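Local coordinates for CDGSH iron-sulfur domain-containing protein NEET (Arabidopsis thaliana, PDB 3S2R) that carries a [2Fe-2S] cluster in each subunit of a homodimer and acts as an iron-sulfur transfer protein in iron and reactive oxygen homeostasis, at residues B[21-26]-B[51-57]. The protein carries 1 engineered substitution. Numbering follows the deposited sequence.
With FES (Fe2/s2 (inorganic) cluster), chain D.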
ATOM      1  N   ILE B  21      -5.146  -2.523   8.537  1.00 16.58           N
ATOM      2  CA  ILE B  21      -5.033  -1.261   7.800  1.00 15.29           C
ATOM      3  C   ILE B  21      -5.898  -1.206   6.539  1.00 13.57           C
ATOM      4  O   ILE B  21      -5.993  -0.131   5.916  1.00 14.63           O
ATOM      5  CB  ILE B  21      -3.605  -0.943   7.400  1.00 15.59           C
ATOM      6  CG1 ILE B  21      -3.056  -1.980   6.419  1.00 15.39           C
ATOM      7  CG2 ILE B  21      -2.714  -0.818   8.610  1.00 16.72           C
ATOM      8  CD1 ILE B  21      -1.685  -1.595   5.750  1.00 19.18           C
ATOM      9  N   ASN B  22      -6.493  -2.331   6.139  1.00 13.70           N
ATOM     10  CA  ASN B  22      -7.344  -2.422   4.968  1.00 13.25           C
ATOM     11  C   ASN B  22      -8.741  -2.912   5.386  1.00 14.00           C
ATOM     12  O   ASN B  22      -9.036  -4.084   5.249  1.00 14.68           O
ATOM     13  CB  ASN B  22      -6.750  -3.353   3.903  1.00 12.81           C
ATOM     14  CG  ASN B  22      -7.675  -3.577   2.762  1.00 12.48           C
ATOM     15  OD1 ASN B  22      -8.418  -2.675   2.371  1.00 13.68           O
ATOM     16  ND2 ASN B  22      -7.614  -4.763   2.177  1.00 13.61           N
ATOM     17  N   PRO B  23      -9.626  -2.008   5.811  1.00 14.09           N
ATOM     18  CA  PRO B  23     -10.943  -2.496   6.224  1.00 14.98           C
ATOM     19  C   PRO B  23     -11.857  -2.956   5.092  1.00 14.65           C
ATOM     20  O   PRO B  23     -12.764  -3.724   5.363  1.00 15.99           O
ATOM     21  CB  PRO B  23     -11.568  -1.287   6.947  1.00 15.68           C
ATOM     22  CG  PRO B  23     -10.786  -0.078   6.467  1.00 17.39           C
ATOM     23  CD  PRO B  23      -9.400  -0.582   6.147  1.00 15.35           C
ATOM     24  N   GLU B  24     -11.651  -2.476   3.861  1.00 13.03           N
ATOM     25  CA  GLU B  24     -12.694  -2.554   2.840  1.00 13.24           C
ATOM     26  C   GLU B  24     -12.281  -3.168   1.504  1.00 12.55           C
ATOM     27  O   GLU B  24     -13.182  -3.558   0.752  1.00 14.59           O
ATOM     28  CB  GLU B  24     -13.276  -1.157   2.596  1.00 12.47           C
ATOM     29  CG  GLU B  24     -14.072  -0.645   3.823  1.00 13.55           C
ATOM     30  CD  GLU B  24     -14.513   0.812   3.754  1.00 11.70           C
ATOM     31  OE1 GLU B  24     -13.968   1.548   2.908  1.00 12.52           O
ATOM     32  OE2 GLU B  24     -15.449   1.215   4.511  1.00 11.69           O
ATOM     33  N   ILE B  25     -10.982  -3.215   1.148  1.00 13.35           N
ATOM     34  CA  ILE B  25     -10.648  -3.519  -0.222  1.00 12.33           C
ATOM     35  C   ILE B  25     -10.388  -5.027  -0.420  1.00 12.43           C
ATOM     36  O   ILE B  25      -9.479  -5.601   0.191  1.00 14.04           O
ATOM     37  CB  ILE B  25      -9.423  -2.662  -0.691  1.00 13.14           C
ATOM     38  CG1 ILE B  25      -9.814  -1.165  -0.749  1.00 14.49           C
ATOM     39  CG2 ILE B  25      -8.947  -3.191  -2.037  1.00 14.12           C
ATOM     40  CD1 ILE B  25      -8.703  -0.226  -1.172  1.00 14.22           C
ATOM     41  N   ARG B  26     -11.135  -5.646  -1.326  1.00 13.31           N
ATOM     42  CA  ARG B  26     -10.838  -7.016  -1.756  1.00 12.87           C
ATOM     43  C   ARG B  26     -10.664  -7.996  -0.588  1.00 14.08           C
ATOM     44  O   ARG B  26      -9.704  -8.769  -0.515  1.00 13.50           O
ATOM     45  CB  ARG B  26      -9.675  -7.037  -2.755  1.00 13.73           C
ATOM     46  CG  ARG B  26     -10.092  -6.355  -4.083  1.00 13.76           C
ATOM     47  CD  ARG B  26      -8.949  -5.851  -4.925  1.00 13.94           C
ATOM     48  NE  ARG B  26      -7.968  -6.882  -5.222  1.00 13.23           N
ATOM     49  CZ  ARG B  26      -6.758  -6.620  -5.742  1.00 13.78           C
ATOM     50  NH1 ARG B  26      -6.412  -5.387  -6.057  1.00 14.65           N
ATOM     51  NH2 ARG B  26      -5.909  -7.595  -5.922  1.00 14.43           N
ATOM     52  N   CYS B  51      -2.180   3.333   0.611  1.00 12.54           N
ATOM     53  CA  CYS B  51      -3.028   3.672   1.745  1.00 12.40           C
ATOM     54  C   CYS B  51      -4.271   2.841   1.853  1.00 11.72           C
ATOM     55  O   CYS B  51      -4.960   2.935   2.871  1.00 11.93           O
ATOM     56  CB  CYS B  51      -3.394   5.167   1.744  1.00 13.14           C
ATOM     57  SG  CYS B  51      -4.659   5.663   0.575  1.00 12.81           S
ATOM     58  N   TRP B  52      -4.584   2.019   0.858  1.00 11.37           N
ATOM     59  CA  TRP B  52      -5.755   1.150   0.935  1.00 12.01           C
ATOM     60  C   TRP B  52      -7.047   1.938   1.053  1.00 11.25           C
ATOM     61  O   TRP B  52      -8.021   1.441   1.633  1.00 12.71           O
ATOM     62  CB  TRP B  52      -5.620   0.108   2.053  1.00 12.59           C
ATOM     63  CG  TRP B  52      -4.381  -0.711   1.803  1.00 12.06           C
ATOM     64  CD1 TRP B  52      -3.134  -0.389   2.201  1.00 13.56           C
ATOM     65  CD2 TRP B  52      -4.283  -1.938   1.052  1.00 11.57           C
ATOM     66  NE1 TRP B  52      -2.232  -1.351   1.754  1.00 12.43           N
ATOM     67  CE2 TRP B  52      -2.908  -2.291   1.032  1.00 11.92           C
ATOM     68  CE3 TRP B  52      -5.203  -2.782   0.406  1.00 12.50           C
ATOM     69  CZ2 TRP B  52      -2.455  -3.453   0.408  1.00 12.21           C
ATOM     70  CZ3 TRP B  52      -4.733  -3.940  -0.217  1.00 12.65           C
ATOM     71  CH2 TRP B  52      -3.366  -4.251  -0.225  1.00 13.47           C
ATOM     72  N   ARG B  53      -7.076   3.147   0.505  1.00 11.68           N
ATOM     73  CA  ARG B  53      -8.315   3.972   0.514  1.00 12.30           C
ATOM     74  C   ARG B  53      -8.718   4.420  -0.879  1.00 11.54           C
ATOM     75  O   ARG B  53      -9.801   4.956  -1.065  1.00 13.45           O
ATOM     76  CB  ARG B  53      -8.191   5.199   1.435  1.00 12.24           C
ATOM     77  CG  ARG B  53      -7.852   4.925   2.902  1.00 12.12           C
ATOM     78  CD  ARG B  53      -8.921   4.096   3.629  1.00 11.87           C
ATOM     79  NE  ARG B  53      -8.588   3.883   5.034  1.00 12.91           N
ATOM     80  CZ  ARG B  53      -7.920   2.823   5.472  1.00 12.69           C
ATOM     81  NH1 ARG B  53      -7.513   1.894   4.594  1.00 15.21           N
ATOM     82  NH2 ARG B  53      -7.643   2.697   6.770  1.00 15.15           N
ATOM     83  N   SER B  54      -7.868   4.236  -1.868  1.00 12.45           N
ATOM     84  CA  SER B  54      -8.155   4.725  -3.194  1.00 12.16           C
ATOM     85  C   SER B  54      -9.376   4.073  -3.833  1.00 12.06           C
ATOM     86  O   SER B  54      -9.527   2.856  -3.816  1.00 13.28           O
ATOM     87  CB  SER B  54      -6.985   4.490  -4.102  1.00 11.98           C
ATOM     88  OG  SER B  54      -7.382   4.977  -5.388  1.00 11.70           O
ATOM     89  N   GLY B  55     -10.243   4.902  -4.415  1.00 12.72           N
ATOM     90  CA  GLY B  55     -11.362   4.402  -5.199  1.00 13.22           C
ATOM     91  C   GLY B  55     -10.906   3.770  -6.501  1.00 13.13           C
ATOM     92  O   GLY B  55     -11.704   3.121  -7.162  1.00 16.14           O
ATOM     93  N   THR B  56      -9.636   3.960  -6.864  1.00 13.57           N
ATOM     94  CA  THR B  56      -9.082   3.360  -8.102  1.00 13.03           C
ATOM     95  C   THR B  56      -7.947   2.373  -7.773  1.00 12.82           C
ATOM     96  O   THR B  56      -7.108   2.070  -8.626  1.00 12.60           O
ATOM     97  CB  THR B  56      -8.573   4.418  -9.102  1.00 13.98           C
ATOM     98  OG1 THR B  56      -7.612   5.237  -8.445  1.00 13.69           O
ATOM     99  CG2 THR B  56      -9.741   5.277  -9.573  1.00 14.54           C
ATOM    100  N   PHE B  57      -7.952   1.882  -6.536  1.00 11.84           N
ATOM    101  CA  PHE B  57      -6.920   0.966  -6.071  1.00 11.83           C
ATOM    102  C   PHE B  57      -6.731  -0.145  -7.131  1.00 11.37           C
ATOM    103  O   PHE B  57      -7.713  -0.706  -7.609  1.00 12.91           O
ATOM    104  CB  PHE B  57      -7.327   0.362  -4.725  1.00 11.20           C
ATOM    105  CG  PHE B  57      -6.213  -0.378  -4.058  1.00 12.03           C
ATOM    106  CD1 PHE B  57      -6.013  -1.745  -4.291  1.00 12.16           C
ATOM    107  CD2 PHE B  57      -5.378   0.290  -3.168  1.00 13.05           C
ATOM    108  CE1 PHE B  57      -4.968  -2.422  -3.698  1.00 14.24           C
ATOM    109  CE2 PHE B  57      -4.299  -0.372  -2.588  1.00 11.93           C
ATOM    110  CZ  PHE B  57      -4.098  -1.725  -2.822  1.00 13.79           C
TER
HETATM  111 FE1  FES D 500      -3.724   5.718  -1.515  1.00 15.67          FE
HETATM  112 FE2  FES D 500      -2.868   8.025  -2.691  1.00 15.61          FE
HETATM  113  S1  FES D 500      -4.925   7.136  -2.675  1.00 16.73           S
HETATM  114  S2  FES D 500      -1.626   6.466  -1.610  1.00 14.80           S
HETATM  115  O   HOH W   1     -10.024  -0.277   2.964  1.00 15.91           O
HETATM  116  O   HOH W   2     -11.452   1.887   1.974  1.00 21.82           O
HETATM  117  O   HOH W   3      -8.324  -3.331  -6.898  1.00 20.27           O
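Two irregular loops meet where Asn22 and Trp52 bring their CA atoms to 5.6 Å; 51-57 ends in a type I turn from Ser54 to Phe57. Asn22 lays its amide obliquely against the benzo part of the Trp52 indole, CG lying 3.5 Å from CE3, with the two planes 38° apart. CG anti to the backbone N (chi1 174°) lets the same amide serve its own loop. OD1 accepts from Ile25 N in an Asx motif, and ND2 donates to Ile25 O on a lone pair. A lysine in place of Asn22 would probably leave Ile25 N without its acceptor and Ile25 O without its amide donor. Arg53 bends back at chi2, and its NH1 donates almost straight (165°) to Ile21 O, 2.9 Å away. Pro23 covers one face of the guanidinium. 51-57 is part of the cluster-binding loop of the CDGSH domain: Cys51 SG binds FE1 at 2.3 Å, and Cys49 is another cluster ligand. Trp52 NE1 donates to Arg50 O of the second subunit, a bond across the dimer interface. Ile25 CD1 packs 3.8 Å from Phe57 CG. Phe57 CZ sits 3.4 Å above one face of the Trp52 ring, offset toward its rim.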